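Local coordinates for protein decapping nuclease RAI1 (Candida albicans, PDB 5BUD) that removes NAD caps from RNA and hydrolyses other 5' ends such as triphosphates, using divalent metal ions, and binds and stimulates the exoribonuclease RAT1, at residues A[13-21]-A[211-219]. Sequence-based numbering, arbitrary orientation.
Sequences KTTALKQPR and RTGIGNVKL
Residues 16-21 run antiparallel beside strand 205-214, on the side away from its hairpin partner 217-228, and bridge to it in two places. At one end Arg21 and Arg211 form a hydrogen-bonded pair: Arg21 N reaches Arg211 O at 3.0 Å, Arg211 N reaches Arg21 O at 2.9 Å. Arg211 NH2 turns away and hydrogen-bonds Ser97 OG. At the other end is a single bridge, Leu17 with Ile214, where Gly215 N, at the start of the turn, hydrogen-bonds Ala16 O at 2.9 Å. Between them the register slips by one residue, and Lys18 N makes only a weak bond to Gly213 O.

Lys18 lies over the strand. Its CG sits 3.7 Å from Gly213 C, and bends at chi2 (-43°) and chi4 (-132°) carry NZ to Gly215 O, 3.2 Å away. Pro20 CB lies alongside Thr212, 3.8 Å from OG1. Leu17 CD2 rests 4.0 Å from Ile214 CD1, and Ile214 also packs on helix 322-339.

Gly215 is second in the type II' turn Ile214-Val217, with the positive phi (58°) required there. The arrangement is an irregular extended segment leading into strand 21-28 along one side of a beta-hairpin, in the RAI1-like PD-(D/E)XK nuclease fold, away from the manganese sites.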
loop_
_atom_site.group_PDB
_atom_site.type_symbol
_atom_site.label_atom_id
_atom_site.label_comp_id
_atom_site.label_asym_id
_atom_site.label_seq_id
_atom_site.Cartn_x
_atom_site.Cartn_y
_atom_site.Cartn_z
ATOM N N LYS A 13 -4.145 10.767 22.556
ATOM C CA LYS A 13 -3.480 10.774 23.868
ATOM C C LYS A 13 -2.740 9.481 24.101
ATOM O O LYS A 13 -1.604 9.466 24.572
ATOM C CB LYS A 13 -4.486 11.010 25.016
ATOM C CG LYS A 13 -4.597 12.467 25.434
ATOM C CD LYS A 13 -5.817 12.721 26.313
ATOM C CE LYS A 13 -7.087 12.897 25.489
ATOM N NZ LYS A 13 -8.194 13.472 26.303
ATOM N N THR A 14 -3.396 8.387 23.773
ATOM C CA THR A 14 -2.753 7.104 23.882
ATOM C C THR A 14 -2.941 6.342 22.588
ATOM O O THR A 14 -3.499 6.860 21.616
ATOM C CB THR A 14 -3.285 6.297 25.087
ATOM O OG1 THR A 14 -2.502 5.105 25.240
ATOM C CG2 THR A 14 -4.770 5.936 24.913
ATOM N N THR A 15 -2.460 5.108 22.606
ATOM C CA THR A 15 -2.409 4.263 21.447
ATOM C C THR A 15 -3.090 2.954 21.849
ATOM O O THR A 15 -2.552 2.159 22.631
ATOM C CB THR A 15 -0.934 4.087 21.014
ATOM O OG1 THR A 15 -0.518 5.251 20.292
ATOM C CG2 THR A 15 -0.728 2.878 20.134
ATOM N N ALA A 16 -4.318 2.789 21.374
ATOM C CA ALA A 16 -5.034 1.535 21.510
ATOM C C ALA A 16 -5.042 0.911 20.118
ATOM O O ALA A 16 -5.695 1.417 19.207
ATOM C CB ALA A 16 -6.450 1.770 22.023
ATOM N N LEU A 17 -4.279 -0.168 19.963
ATOM C CA LEU A 17 -4.077 -0.808 18.669
ATOM C C LEU A 17 -4.771 -2.150 18.632
ATOM O O LEU A 17 -4.587 -2.984 19.522
ATOM C CB LEU A 17 -2.583 -1.017 18.400
ATOM C CG LEU A 17 -1.725 0.242 18.433
ATOM C CD1 LEU A 17 -0.243 -0.107 18.395
ATOM C CD2 LEU A 17 -2.104 1.185 17.299
ATOM N N LYS A 18 -5.550 -2.365 17.583
ATOM C CA LYS A 18 -6.240 -3.617 17.399
ATOM C C LYS A 18 -5.430 -4.463 16.433
ATOM O O LYS A 18 -4.698 -3.923 15.593
ATOM C CB LYS A 18 -7.641 -3.369 16.856
ATOM C CG LYS A 18 -8.424 -2.280 17.583
ATOM C CD LYS A 18 -8.308 -2.337 19.105
ATOM C CE LYS A 18 -9.479 -1.641 19.790
ATOM N NZ LYS A 18 -9.024 -0.713 20.870
ATOM N N GLN A 19 -5.522 -5.784 16.571
ATOM C CA GLN A 19 -4.715 -6.675 15.764
ATOM C C GLN A 19 -5.439 -6.816 14.452
ATOM O O GLN A 19 -6.653 -6.984 14.460
ATOM C CB GLN A 19 -4.539 -8.030 16.429
ATOM C CG GLN A 19 -3.639 -8.950 15.610
ATOM C CD GLN A 19 -2.587 -9.657 16.434
ATOM O OE1 GLN A 19 -2.099 -9.120 17.432
ATOM N NE2 GLN A 19 -2.224 -10.870 16.017
ATOM N N PRO A 20 -4.731 -6.677 13.320
ATOM C CA PRO A 20 -5.484 -6.826 12.067
ATOM C C PRO A 20 -5.793 -8.289 11.754
ATOM O O PRO A 20 -5.038 -9.175 12.156
ATOM C CB PRO A 20 -4.539 -6.252 11.001
ATOM C CG PRO A 20 -3.337 -5.768 11.732
ATOM C CD PRO A 20 -3.316 -6.397 13.066
ATOM N N ARG A 21 -6.865 -8.516 10.996
ATOM C CA ARG A 21 -7.252 -9.871 10.569
ATOM C C ARG A 21 -7.708 -9.800 9.131
ATOM O O ARG A 21 -8.451 -8.889 8.773
ATOM C CB ARG A 21 -8.408 -10.399 11.428
ATOM C CG ARG A 21 -8.149 -10.403 12.918
ATOM C CD ARG A 21 -6.970 -11.290 13.304
ATOM N NE ARG A 21 -6.936 -11.577 14.739
ATOM C CZ ARG A 21 -5.867 -12.017 15.403
ATOM N NH1 ARG A 21 -4.709 -12.226 14.782
ATOM N NH2 ARG A 21 -5.949 -12.246 16.706
ATOM N N ARG A 211 -9.584 -6.276 8.191
ATOM C CA ARG A 211 -10.242 -5.441 9.167
ATOM C C ARG A 211 -9.194 -5.139 10.268
ATOM O O ARG A 211 -8.500 -6.029 10.703
ATOM C CB ARG A 211 -11.419 -6.201 9.763
ATOM C CG ARG A 211 -12.387 -5.394 10.609
ATOM C CD ARG A 211 -13.654 -6.210 10.877
ATOM N NE ARG A 211 -14.676 -5.510 11.674
ATOM C CZ ARG A 211 -14.690 -5.437 13.010
ATOM N NH1 ARG A 211 -13.724 -5.993 13.739
ATOM N NH2 ARG A 211 -15.678 -4.802 13.626
ATOM N N THR A 212 -9.100 -3.885 10.685
ATOM C CA THR A 212 -8.203 -3.471 11.781
ATOM C C THR A 212 -8.882 -2.308 12.520
ATOM O O THR A 212 -10.047 -1.977 12.269
ATOM C CB THR A 212 -6.797 -3.093 11.246
ATOM O OG1 THR A 212 -5.829 -2.941 12.323
ATOM C CG2 THR A 212 -6.866 -1.818 10.393
ATOM N N GLY A 213 -8.177 -1.716 13.470
ATOM C CA GLY A 213 -8.743 -0.608 14.199
ATOM C C GLY A 213 -7.650 0.171 14.893
ATOM O O GLY A 213 -6.515 -0.289 14.982
ATOM N N ILE A 214 -8.008 1.367 15.346
ATOM C CA ILE A 214 -7.156 2.172 16.233
ATOM C C ILE A 214 -8.086 3.046 17.046
ATOM O O ILE A 214 -9.079 3.563 16.506
ATOM C CB ILE A 214 -6.106 2.997 15.469
ATOM C CG1 ILE A 214 -5.249 3.809 16.442
ATOM C CG2 ILE A 214 -6.745 3.900 14.415
ATOM C CD1 ILE A 214 -3.986 4.329 15.802
ATOM N N GLY A 215 -7.811 3.153 18.346
ATOM C CA GLY A 215 -8.749 3.796 19.269
ATOM C C GLY A 215 -10.075 3.048 19.198
ATOM O O GLY A 215 -10.104 1.827 19.256
ATOM N N ASN A 216 -11.174 3.766 19.025
ATOM C CA ASN A 216 -12.460 3.114 18.886
ATOM C C ASN A 216 -12.958 3.119 17.439
ATOM O O ASN A 216 -14.140 2.932 17.206
ATOM C CB ASN A 216 -13.490 3.775 19.818
ATOM C CG ASN A 216 -13.616 5.274 19.577
ATOM O OD1 ASN A 216 -13.705 5.727 18.431
ATOM N ND2 ASN A 216 -13.618 6.051 20.656
ATOM N N VAL A 217 -12.070 3.320 16.468
ATOM C CA VAL A 217 -12.479 3.341 15.053
ATOM C C VAL A 217 -12.139 2.028 14.360
ATOM O O VAL A 217 -11.090 1.460 14.600
ATOM C CB VAL A 217 -11.827 4.514 14.295
ATOM C CG1 VAL A 217 -12.294 4.533 12.834
ATOM C CG2 VAL A 217 -12.196 5.822 14.959
ATOM N N LYS A 218 -13.041 1.542 13.506
ATOM C CA LYS A 218 -12.797 0.328 12.727
ATOM C C LYS A 218 -12.508 0.668 11.269
ATOM O O LYS A 218 -13.213 1.492 10.663
ATOM C CB LYS A 218 -14.008 -0.612 12.809
ATOM C CG LYS A 218 -14.201 -1.264 14.179
ATOM C CD LYS A 218 -12.889 -1.760 14.782
ATOM C CE LYS A 218 -13.056 -2.388 16.166
ATOM N NZ LYS A 218 -12.972 -1.347 17.237
ATOM N N LEU A 219 -11.468 0.040 10.723
ATOM C CA LEU A 219 -11.093 0.248 9.321
ATOM C C LEU A 219 -10.933 -1.051 8.585
ATOM O O LEU A 219 -10.366 -1.981 9.123
ATOM C CB LEU A 219 -9.782 0.999 9.203
ATOM C CG LEU A 219 -9.768 2.380 9.857
ATOM C CD1 LEU A 219 -9.080 2.259 11.201
ATOM C CD2 LEU A 219 -9.042 3.371 8.947
#